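Local coordinates for Low molecular weight protein-tyrosine-phosphatase YfkJ (Bacillus subtilis, PDB 4ETM), which removes phosphate from phosphotyrosine-containing proteins as a low molecular weight protein-tyrosine phosphatase and takes part in resistance to ethanol stress, at residues D55-N66 and G85-E93; L96-A107 and K120-Y131. All blocks are in the same frame, centred on the assembly; numbering follows the deposited sequence.

Interaction 1 (D55-N66 and G85-E93); sequences DSAGIGGWHIGN and GMLARQVSE. With K (potassium ion), chain E.
Arg89 comes at Asp55 from the opposite direction and grips it side-on in a salt bridge, NE and NH2 both donating to OD2 of Asp55 (3.0 Å from NH2). OD2 lies at the edge of the guanidinium, whereas both nitrogens reach it from the same face of the carboxylate; the two planes are 25° apart. CB of Ala57 sits over the centre of one guanidinium face, 3.9 Å from CZ of Arg89. Ser56 O coordinates the potassium ion together with Asn28 and a water.

With CG anti to the backbone N (chi1 -178°) and the chain extended, Gln90 carries its amide to the loop that leaves the strand, where NE2 donates almost straight to Ile59 O (2.9 Å). Ile64 lays CD1 against CB of Gln90, 3.8 Å away. Between these side chains the backbones bridge once, Gly58 N to Arg89 O and Val91 N to Gly58 O; farther along, Gly65 N binds Ala88 O and Ala88 N binds Asn66 O.

Segment 85-93 lies along the end of strand 52-58 and the loop after it; the strand's sheet neighbour is strand 19-25. Asp95 in helix 93-98 takes Arg89 NH1, and Ile59 and Val91 pack on helix 107-117.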
loop_
_atom_site.group_PDB
_atom_site.type_symbol
_atom_site.label_atom_id
_atom_site.label_comp_id
_atom_site.label_asym_id
_atom_site.label_seq_id
_atom_site.Cartn_x
_atom_site.Cartn_y
_atom_site.Cartn_z
ATOM N N ASP A 55 -13.105 -14.469 7.434
ATOM C CA ASP A 55 -12.194 -14.354 8.570
ATOM C C ASP A 55 -11.543 -12.984 8.439
ATOM O O ASP A 55 -11.773 -12.284 7.452
ATOM C CB ASP A 55 -11.121 -15.449 8.546
ATOM C CG ASP A 55 -10.286 -15.502 9.827
ATOM O OD1 ASP A 55 -10.739 -14.984 10.876
ATOM O OD2 ASP A 55 -9.170 -16.084 9.791
ATOM N N SER A 56 -10.749 -12.577 9.425
ATOM C CA SER A 56 -9.983 -11.341 9.274
ATOM C C SER A 56 -8.573 -11.521 9.808
ATOM O O SER A 56 -8.268 -12.538 10.369
ATOM C CB SER A 56 -10.693 -10.120 9.878
ATOM O OG SER A 56 -11.054 -10.287 11.232
ATOM N N ALA A 57 -7.702 -10.554 9.614
ATOM C CA ALA A 57 -6.343 -10.627 10.162
ATOM C C ALA A 57 -5.691 -9.281 9.952
ATOM O O ALA A 57 -6.128 -8.489 9.110
ATOM C CB ALA A 57 -5.515 -11.725 9.480
ATOM N N GLY A 58 -4.615 -9.022 10.689
ATOM C CA GLY A 58 -3.974 -7.727 10.612
ATOM C C GLY A 58 -2.553 -7.782 10.097
ATOM O O GLY A 58 -1.869 -8.781 10.248
ATOM N N ILE A 59 -2.111 -6.684 9.494
ATOM C CA ILE A 59 -0.728 -6.561 9.089
ATOM C C ILE A 59 0.223 -6.583 10.288
ATOM O O ILE A 59 1.256 -7.274 10.254
ATOM C CB ILE A 59 -0.486 -5.279 8.275
ATOM C CG1 ILE A 59 -1.322 -5.292 6.990
ATOM C CG2 ILE A 59 0.995 -5.195 7.923
ATOM C CD1 ILE A 59 -1.085 -6.521 6.125
ATOM N N GLY A 60 -0.141 -5.837 11.336
ATOM C CA GLY A 60 0.719 -5.678 12.496
ATOM C C GLY A 60 0.352 -6.648 13.598
ATOM O O GLY A 60 -0.689 -7.301 13.537
ATOM N N GLY A 61 1.193 -6.721 14.622
ATOM C CA GLY A 61 1.001 -7.707 15.674
ATOM C C GLY A 61 0.730 -7.153 17.059
ATOM O O GLY A 61 0.722 -7.912 18.032
ATOM N N TRP A 62 0.480 -5.854 17.174
ATOM C CA TRP A 62 0.314 -5.243 18.494
ATOM C C TRP A 62 -0.855 -5.793 19.298
ATOM O O TRP A 62 -0.807 -5.789 20.514
ATOM C CB TRP A 62 0.117 -3.733 18.372
ATOM C CG TRP A 62 1.057 -3.088 17.468
ATOM C CD1 TRP A 62 2.331 -2.673 17.757
ATOM C CD2 TRP A 62 0.826 -2.768 16.099
ATOM N NE1 TRP A 62 2.896 -2.107 16.642
ATOM C CE2 TRP A 62 1.995 -2.154 15.610
ATOM C CE3 TRP A 62 -0.266 -2.935 15.235
ATOM C CZ2 TRP A 62 2.107 -1.706 14.296
ATOM C CZ3 TRP A 62 -0.146 -2.507 13.931
ATOM C CH2 TRP A 62 1.027 -1.890 13.473
ATOM N N HIS A 63 -1.898 -6.275 18.619
ATOM C CA HIS A 63 -3.153 -6.582 19.303
ATOM C C HIS A 63 -3.542 -8.047 19.249
ATOM O O HIS A 63 -4.651 -8.403 19.638
ATOM C CB HIS A 63 -4.280 -5.765 18.682
ATOM C CG HIS A 63 -3.963 -4.313 18.542
ATOM N ND1 HIS A 63 -3.712 -3.489 19.625
ATOM C CD2 HIS A 63 -3.858 -3.526 17.444
ATOM C CE1 HIS A 63 -3.474 -2.266 19.196
ATOM N NE2 HIS A 63 -3.562 -2.260 17.877
ATOM N N ILE A 64 -2.634 -8.884 18.767
ATOM C CA ILE A 64 -2.871 -10.323 18.698
ATOM C C ILE A 64 -3.554 -10.887 19.947
ATOM O O ILE A 64 -3.089 -10.701 21.085
ATOM C CB ILE A 64 -1.570 -11.102 18.414
ATOM C CG1 ILE A 64 -1.029 -10.743 17.033
ATOM C CG2 ILE A 64 -1.814 -12.595 18.555
ATOM C CD1 ILE A 64 0.329 -11.329 16.699
ATOM N N GLY A 65 -4.686 -11.547 19.723
ATOM C CA GLY A 65 -5.417 -12.186 20.803
ATOM C C GLY A 65 -6.487 -11.329 21.460
ATOM O O GLY A 65 -7.235 -11.822 22.310
ATOM N N ASN A 66 -6.561 -10.056 21.084
ATOM C CA ASN A 66 -7.561 -9.151 21.644
ATOM C C ASN A 66 -8.863 -9.107 20.842
ATOM O O ASN A 66 -8.856 -9.302 19.627
ATOM C CB ASN A 66 -6.972 -7.749 21.790
ATOM C CG ASN A 66 -5.730 -7.735 22.679
ATOM O OD1 ASN A 66 -5.476 -8.682 23.429
ATOM N ND2 ASN A 66 -4.955 -6.665 22.596
ATOM N N GLY A 85 -16.223 -14.700 19.860
ATOM C CA GLY A 85 -15.048 -15.476 19.510
ATOM C C GLY A 85 -14.080 -14.815 18.545
ATOM O O GLY A 85 -13.067 -15.415 18.177
ATOM N N MET A 86 -14.382 -13.591 18.123
ATOM C CA MET A 86 -13.488 -12.876 17.213
ATOM C C MET A 86 -12.328 -12.249 17.988
ATOM O O MET A 86 -12.543 -11.421 18.881
ATOM C CB MET A 86 -14.261 -11.851 16.369
ATOM C CG MET A 86 -15.314 -12.521 15.463
ATOM S SD MET A 86 -16.398 -11.425 14.518
ATOM C CE MET A 86 -15.182 -10.292 13.867
ATOM N N LEU A 87 -11.103 -12.667 17.661
ATOM C CA LEU A 87 -9.915 -12.247 18.410
ATOM C C LEU A 87 -8.762 -11.982 17.471
ATOM O O LEU A 87 -8.368 -12.881 16.751
ATOM C CB LEU A 87 -9.459 -13.362 19.342
ATOM C CG LEU A 87 -10.322 -13.782 20.516
ATOM C CD1 LEU A 87 -9.660 -14.967 21.189
ATOM C CD2 LEU A 87 -10.463 -12.616 21.474
ATOM N N ALA A 88 -8.149 -10.810 17.547
ATOM C CA ALA A 88 -7.126 -10.402 16.587
ATOM C C ALA A 88 -6.007 -11.414 16.322
ATOM O O ALA A 88 -5.537 -12.104 17.235
ATOM C CB ALA A 88 -6.518 -9.065 16.999
ATOM N N ARG A 89 -5.575 -11.460 15.067
ATOM C CA ARG A 89 -4.443 -12.284 14.658
ATOM C C ARG A 89 -3.692 -11.582 13.546
ATOM O O ARG A 89 -4.231 -10.689 12.886
ATOM C CB ARG A 89 -4.895 -13.672 14.202
ATOM C CG ARG A 89 -5.378 -13.758 12.754
ATOM C CD ARG A 89 -5.782 -15.201 12.432
ATOM N NE ARG A 89 -6.395 -15.364 11.118
ATOM C CZ ARG A 89 -5.708 -15.555 9.996
ATOM N NH1 ARG A 89 -4.375 -15.593 10.016
ATOM N NH2 ARG A 89 -6.354 -15.699 8.852
ATOM N N GLN A 90 -2.441 -11.969 13.346
ATOM C CA GLN A 90 -1.600 -11.330 12.357
ATOM C C GLN A 90 -1.567 -12.206 11.115
ATOM O O GLN A 90 -1.399 -13.414 11.211
ATOM C CB GLN A 90 -0.188 -11.144 12.907
ATOM C CG GLN A 90 0.775 -10.425 11.972
ATOM C CD GLN A 90 2.059 -10.027 12.671
ATOM O OE1 GLN A 90 2.551 -10.742 13.546
ATOM N NE2 GLN A 90 2.609 -8.891 12.295
ATOM N N VAL A 91 -1.726 -11.590 9.954
ATOM C CA VAL A 91 -1.718 -12.321 8.697
ATOM C C VAL A 91 -0.350 -12.957 8.426
ATOM O O VAL A 91 0.684 -12.449 8.847
ATOM C CB VAL A 91 -2.103 -11.391 7.541
ATOM C CG1 VAL A 91 -0.986 -10.387 7.280
ATOM C CG2 VAL A 91 -2.449 -12.194 6.294
ATOM N N SER A 92 -0.362 -14.085 7.731
ATOM C CA SER A 92 0.870 -14.782 7.402
ATOM C C SER A 92 0.861 -15.162 5.933
ATOM O O SER A 92 -0.172 -15.053 5.256
ATOM C CB SER A 92 1.033 -16.020 8.273
ATOM O OG SER A 92 -0.007 -16.941 8.033
ATOM N N GLU A 93 2.021 -15.599 5.445
ATOM C CA GLU A 93 2.164 -16.023 4.055
ATOM C C GLU A 93 1.158 -17.095 3.667
ATOM O O GLU A 93 0.629 -17.084 2.556
ATOM C CB GLU A 93 3.580 -16.540 3.792
ATOM C CG GLU A 93 4.664 -15.484 3.904
ATOM C CD GLU A 93 5.953 -15.912 3.231
ATOM O OE1 GLU A 93 6.939 -15.144 3.280
ATOM O OE2 GLU A 93 5.976 -17.015 2.647
HETATM K K K E . -9.292 -12.303 13.528
HETATM O O HOH W 1 -11.119 -9.891 14.785
#

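Interaction 2 (L96-A107 and K120-Y131); sequences LDDFDYIIAMDA and KNTSHIKRLLDY
His124 joins the turn before strand 125-127 to the end of helix 93-98. The ring donates from NE2 to Leu96 O (2.8 Å), which lies 20° out of the ring plane, and the carbonyl oxygens of Phe99 and Asp100 also approach its edge. CG set between the backbone N and carbonyl carbon (chi1 60°) turns the ring toward these carbonyls.

Lys120 crosses Asp97 at about a right angle in a salt bridge, its NZ meeting OD2 of Asp97 (2.8 Å) from the syn side, 30° out of the carboxylate plane. The Arg127 guanidinium is bridged through NE to Asp130 and through NH1 to Asp139.

Apolar contacts fall on both faces of the sheet. Ile102 and Ile125 share one, CB of Ile102 lying 4.0 Å from CG1 of Ile125. On the other, CG2 of Ile103 rests 3.8 Å from CB of Leu128, and its CD1 touches CE2 of Tyr131. CD of Arg127 packs 3.7 Å from Ala107 N.

Four backbone bonds run in parallel register: Ile102 N to His124 O, Lys126 N to Ile102 O, Ala104 N to Lys126 O and Leu128 N to Ala104 O. Together with helix 107-117, strands 101-104 and 125-127 form a beta-alpha-beta crossover; after its first strand comes Asp106, N-cap of the helix and salt-bridge partner of the active-site Arg31.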
loop_
_atom_site.group_PDB
_atom_site.type_symbol
_atom_site.label_atom_id
_atom_site.label_comp_id
_atom_site.label_asym_id
_atom_site.label_seq_id
_atom_site.Cartn_x
_atom_site.Cartn_y
_atom_site.Cartn_z
ATOM N N LEU A 96 -2.259 -16.206 2.235
ATOM C CA LEU A 96 -2.336 -15.826 0.829
ATOM C C LEU A 96 -2.847 -16.993 -0.017
ATOM O O LEU A 96 -3.700 -16.814 -0.878
ATOM C CB LEU A 96 -0.969 -15.361 0.314
ATOM C CG LEU A 96 -0.316 -14.197 1.059
ATOM C CD1 LEU A 96 1.098 -13.980 0.555
ATOM C CD2 LEU A 96 -1.128 -12.939 0.906
ATOM N N ASP A 97 -2.345 -18.187 0.251
ATOM C CA ASP A 97 -2.716 -19.348 -0.547
ATOM C C ASP A 97 -4.049 -19.943 -0.088
ATOM O O ASP A 97 -4.729 -20.612 -0.858
ATOM C CB ASP A 97 -1.620 -20.411 -0.484
ATOM C CG ASP A 97 -0.340 -19.982 -1.194
ATOM O OD1 ASP A 97 -0.409 -19.137 -2.118
ATOM O OD2 ASP A 97 0.740 -20.501 -0.835
ATOM N N ASP A 98 -4.414 -19.692 1.166
ATOM C CA ASP A 98 -5.585 -20.331 1.773
ATOM C C ASP A 98 -6.908 -19.711 1.349
ATOM O O ASP A 98 -7.899 -20.410 1.166
ATOM C CB ASP A 98 -5.484 -20.297 3.300
ATOM C CG ASP A 98 -4.600 -21.396 3.857
ATOM O OD1 ASP A 98 -3.810 -21.981 3.086
ATOM O OD2 ASP A 98 -4.692 -21.670 5.071
ATOM N N PHE A 99 -6.930 -18.391 1.214
ATOM C CA PHE A 99 -8.174 -17.682 0.982
ATOM C C PHE A 99 -8.392 -17.318 -0.472
ATOM O O PHE A 99 -7.482 -16.870 -1.132
ATOM C CB PHE A 99 -8.219 -16.422 1.843
ATOM C CG PHE A 99 -8.456 -16.695 3.305
ATOM C CD1 PHE A 99 -9.747 -16.765 3.812
ATOM C CD2 PHE A 99 -7.395 -16.867 4.177
ATOM C CE1 PHE A 99 -9.976 -17.012 5.159
ATOM C CE2 PHE A 99 -7.624 -17.114 5.532
ATOM C CZ PHE A 99 -8.924 -17.195 6.014
ATOM N N ASP A 100 -9.624 -17.468 -0.947
ATOM C CA ASP A 100 -9.951 -17.187 -2.334
ATOM C C ASP A 100 -9.885 -15.679 -2.621
ATOM O O ASP A 100 -9.445 -15.267 -3.697
ATOM C CB ASP A 100 -11.330 -17.770 -2.672
ATOM C CG ASP A 100 -11.363 -19.282 -2.538
ATOM O OD1 ASP A 100 -10.523 -19.946 -3.186
ATOM O OD2 ASP A 100 -12.208 -19.806 -1.775
ATOM N N TYR A 101 -10.320 -14.882 -1.651
ATOM C CA TYR A 101 -10.307 -13.424 -1.753
ATOM C C TYR A 101 -9.563 -12.857 -0.567
ATOM O O TYR A 101 -9.811 -13.253 0.568
ATOM C CB TYR A 101 -11.728 -12.862 -1.710
ATOM C CG TYR A 101 -12.555 -13.195 -2.919
ATOM C CD1 TYR A 101 -12.670 -12.297 -3.969
ATOM C CD2 TYR A 101 -13.235 -14.392 -3.000
ATOM C CE1 TYR A 101 -13.427 -12.599 -5.091
ATOM C CE2 TYR A 101 -13.997 -14.704 -4.115
ATOM C CZ TYR A 101 -14.089 -13.796 -5.148
ATOM O OH TYR A 101 -14.852 -14.091 -6.258
ATOM N N ILE A 102 -8.651 -11.930 -0.815
ATOM C CA ILE A 102 -8.089 -11.169 0.281
ATOM C C ILE A 102 -8.490 -9.715 0.098
ATOM O O ILE A 102 -8.148 -9.105 -0.908
ATOM C CB ILE A 102 -6.572 -11.349 0.368
ATOM C CG1 ILE A 102 -6.245 -12.845 0.539
ATOM C CG2 ILE A 102 -6.015 -10.482 1.490
ATOM C CD1 ILE A 102 -4.797 -13.150 0.790
ATOM N N ILE A 103 -9.214 -9.176 1.077
ATOM C CA ILE A 103 -9.862 -7.885 0.949
ATOM C C ILE A 103 -9.255 -6.920 1.970
ATOM O O ILE A 103 -9.541 -7.011 3.168
ATOM C CB ILE A 103 -11.389 -8.011 1.185
ATOM C CG1 ILE A 103 -12.016 -9.020 0.215
ATOM C CG2 ILE A 103 -12.056 -6.665 1.016
ATOM C CD1 ILE A 103 -11.683 -8.776 -1.242
ATOM N N ALA A 104 -8.399 -6.020 1.483
ATOM C CA ALA A 104 -7.693 -5.039 2.330
ATOM C C ALA A 104 -8.510 -3.789 2.545
ATOM O O ALA A 104 -9.305 -3.428 1.694
ATOM C CB ALA A 104 -6.388 -4.672 1.694
ATOM N N MET A 105 -8.281 -3.097 3.660
ATOM C CA MET A 105 -9.042 -1.877 3.945
ATOM C C MET A 105 -8.483 -0.640 3.242
ATOM O O MET A 105 -9.248 0.272 2.903
ATOM C CB MET A 105 -9.143 -1.643 5.454
ATOM C CG MET A 105 -9.878 -2.760 6.170
ATOM S SD MET A 105 -11.601 -2.825 5.616
ATOM C CE MET A 105 -11.726 -4.557 5.150
ATOM N N ASP A 106 -7.165 -0.609 3.042
ATOM C CA ASP A 106 -6.524 0.517 2.365
ATOM C C ASP A 106 -5.270 0.144 1.575
ATOM O O ASP A 106 -4.835 -1.027 1.558
ATOM C CB ASP A 106 -6.238 1.664 3.347
ATOM C CG ASP A 106 -5.218 1.304 4.410
ATOM O OD1 ASP A 106 -4.254 0.575 4.127
ATOM O OD2 ASP A 106 -5.354 1.783 5.548
ATOM N N ALA A 107 -4.704 1.142 0.902
ATOM C CA ALA A 107 -3.611 0.912 -0.025
ATOM C C ALA A 107 -2.368 0.477 0.738
ATOM O O ALA A 107 -1.629 -0.401 0.284
ATOM C CB ALA A 107 -3.332 2.161 -0.860
ATOM N N LYS A 120 4.597 -15.657 -4.421
ATOM C CA LYS A 120 3.201 -16.078 -4.451
ATOM C C LYS A 120 2.325 -15.130 -5.263
ATOM O O LYS A 120 2.585 -13.922 -5.337
ATOM C CB LYS A 120 2.645 -16.197 -3.036
ATOM C CG LYS A 120 3.302 -17.265 -2.195
ATOM C CD LYS A 120 2.795 -17.204 -0.758
ATOM C CE LYS A 120 3.559 -18.161 0.147
ATOM N NZ LYS A 120 3.343 -19.588 -0.223
ATOM N N ASN A 121 1.283 -15.687 -5.868
ATOM C CA ASN A 121 0.320 -14.883 -6.606
ATOM C C ASN A 121 -0.424 -13.889 -5.705
ATOM O O ASN A 121 -0.834 -14.218 -4.593
ATOM C CB ASN A 121 -0.671 -15.788 -7.330
ATOM C CG ASN A 121 -1.358 -15.089 -8.476
ATOM O OD1 ASN A 121 -2.425 -14.503 -8.305
ATOM N ND2 ASN A 121 -0.748 -15.145 -9.656
ATOM N N THR A 122 -0.592 -12.667 -6.198
ATOM C CA THR A 122 -1.228 -11.609 -5.420
ATOM C C THR A 122 -2.437 -11.026 -6.136
ATOM O O THR A 122 -2.947 -9.982 -5.755
ATOM C CB THR A 122 -0.253 -10.459 -5.157
ATOM O OG1 THR A 122 0.283 -10.003 -6.405
ATOM C CG2 THR A 122 0.886 -10.928 -4.284
ATOM N N SER A 123 -2.897 -11.701 -7.179
ATOM C CA SER A 123 -3.938 -11.136 -8.017
ATOM C C SER A 123 -5.297 -11.112 -7.337
ATOM O O SER A 123 -6.190 -10.403 -7.772
ATOM C CB SER A 123 -4.022 -11.891 -9.344
ATOM O OG SER A 123 -4.571 -13.186 -9.160
ATOM N N HIS A 124 -5.443 -11.874 -6.258
ATOM C CA HIS A 124 -6.701 -11.928 -5.515
ATOM C C HIS A 124 -6.745 -10.932 -4.341
ATOM O O HIS A 124 -7.641 -10.979 -3.505
ATOM C CB HIS A 124 -6.944 -13.347 -4.999
ATOM C CG HIS A 124 -5.869 -13.855 -4.089
ATOM N ND1 HIS A 124 -4.527 -13.687 -4.353
ATOM C CD2 HIS A 124 -5.939 -14.546 -2.928
ATOM C CE1 HIS A 124 -3.816 -14.238 -3.386
ATOM N NE2 HIS A 124 -4.649 -14.768 -2.507
ATOM N N ILE A 125 -5.777 -10.029 -4.283
ATOM C CA ILE A 125 -5.716 -9.058 -3.199
ATOM C C ILE A 125 -6.238 -7.712 -3.705
ATOM O O ILE A 125 -5.606 -7.088 -4.553
ATOM C CB ILE A 125 -4.269 -8.896 -2.685
ATOM C CG1 ILE A 125 -3.709 -10.256 -2.264
ATOM C CG2 ILE A 125 -4.205 -7.898 -1.538
ATOM C CD1 ILE A 125 -2.279 -10.223 -1.798
ATOM N N LYS A 126 -7.392 -7.283 -3.198
ATOM C CA LYS A 126 -8.003 -6.025 -3.615
ATOM C C LYS A 126 -8.478 -5.229 -2.395
ATOM O O LYS A 126 -8.624 -5.799 -1.300
ATOM C CB LYS A 126 -9.179 -6.287 -4.561
ATOM C CG LYS A 126 -8.788 -6.938 -5.888
ATOM C CD LYS A 126 -9.961 -6.955 -6.852
ATOM C CE LYS A 126 -9.543 -7.376 -8.258
ATOM N NZ LYS A 126 -9.001 -8.767 -8.309
ATOM N N ARG A 127 -8.681 -3.918 -2.559
ATOM C CA ARG A 127 -9.283 -3.108 -1.497
ATOM C C ARG A 127 -10.802 -3.299 -1.461
ATOM O O ARG A 127 -11.431 -3.503 -2.503
ATOM C CB ARG A 127 -8.966 -1.615 -1.672
ATOM C CG ARG A 127 -7.530 -1.243 -1.356
ATOM C CD ARG A 127 -7.303 0.255 -1.530
ATOM N NE ARG A 127 -7.578 0.698 -2.895
ATOM C CZ ARG A 127 -7.268 1.907 -3.348
ATOM N NH1 ARG A 127 -6.684 2.782 -2.537
ATOM N NH2 ARG A 127 -7.535 2.243 -4.608
ATOM N N LEU A 128 -11.380 -3.228 -0.264
ATOM C CA LEU A 128 -12.839 -3.317 -0.110
ATOM C C LEU A 128 -13.554 -2.331 -1.022
ATOM O O LEU A 128 -14.491 -2.704 -1.733
ATOM C CB LEU A 128 -13.250 -3.062 1.338
ATOM C CG LEU A 128 -14.749 -3.165 1.616
ATOM C CD1 LEU A 128 -15.267 -4.578 1.324
ATOM C CD2 LEU A 128 -15.018 -2.737 3.052
ATOM N N LEU A 129 -13.121 -1.071 -1.016
ATOM C CA LEU A 129 -13.824 -0.059 -1.803
ATOM C C LEU A 129 -13.532 -0.105 -3.316
ATOM O O LEU A 129 -14.121 0.663 -4.083
ATOM C CB LEU A 129 -13.600 1.343 -1.236
ATOM C CG LEU A 129 -14.065 1.510 0.209
ATOM C CD1 LEU A 129 -13.767 2.928 0.682
ATOM C CD2 LEU A 129 -15.554 1.193 0.305
ATOM N N ASP A 130 -12.643 -1.007 -3.741
ATOM C CA ASP A 130 -12.445 -1.297 -5.164
ATOM C C ASP A 130 -13.747 -1.893 -5.730
ATOM O O ASP A 130 -14.052 -1.756 -6.923
ATOM C CB ASP A 130 -11.258 -2.267 -5.398
ATOM C CG ASP A 130 -9.884 -1.633 -5.109
ATOM O OD1 ASP A 130 -9.791 -0.398 -4.942
ATOM O OD2 ASP A 130 -8.876 -2.383 -5.065
ATOM N N TYR A 131 -14.529 -2.543 -4.867
ATOM C CA TYR A 131 -15.787 -3.155 -5.295
ATOM C C TYR A 131 -16.964 -2.186 -5.364
ATOM O O TYR A 131 -17.999 -2.498 -5.952
ATOM C CB TYR A 131 -16.146 -4.330 -4.397
ATOM C CG TYR A 131 -15.173 -5.472 -4.528
ATOM C CD1 TYR A 131 -15.391 -6.490 -5.454
ATOM C CD2 TYR A 131 -14.018 -5.511 -3.764
ATOM C CE1 TYR A 131 -14.500 -7.536 -5.583
ATOM C CE2 TYR A 131 -13.129 -6.544 -3.887
ATOM C CZ TYR A 131 -13.367 -7.552 -4.796
ATOM O OH TYR A 131 -12.463 -8.581 -4.915
HETATM O O HOH W 2 0.963 -18.585 -5.235
HETATM O O HOH W 3 -1.310 -16.433 -3.214
HETATM O O HOH W 4 -10.999 0.137 0.672
#

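Overall arrangement
Interactions 1 and 2 follow each other along the chain, the first closing before the second opens, and their centres lie 16 Å apart. Both reach the four-stranded parallel sheet, ordered 52-58, 19-25, 101-104, 125-127: interaction 1 involves one outermost strand, interaction 2 the other and its inner neighbour. Helix 93-98 takes up the chain at the end of segment 85-93 and finishes within segment 96-107, tying the two contacts together, and they meet where Phe99 packs on Asp55 and Arg89, and Glu93 on Lys120. The contacts therefore lie on either side of the strand that ends at the nucleophile Cys25, Gly58 and Met105 both lying near it, while Ile59 and Ala107 also touch the second subunit.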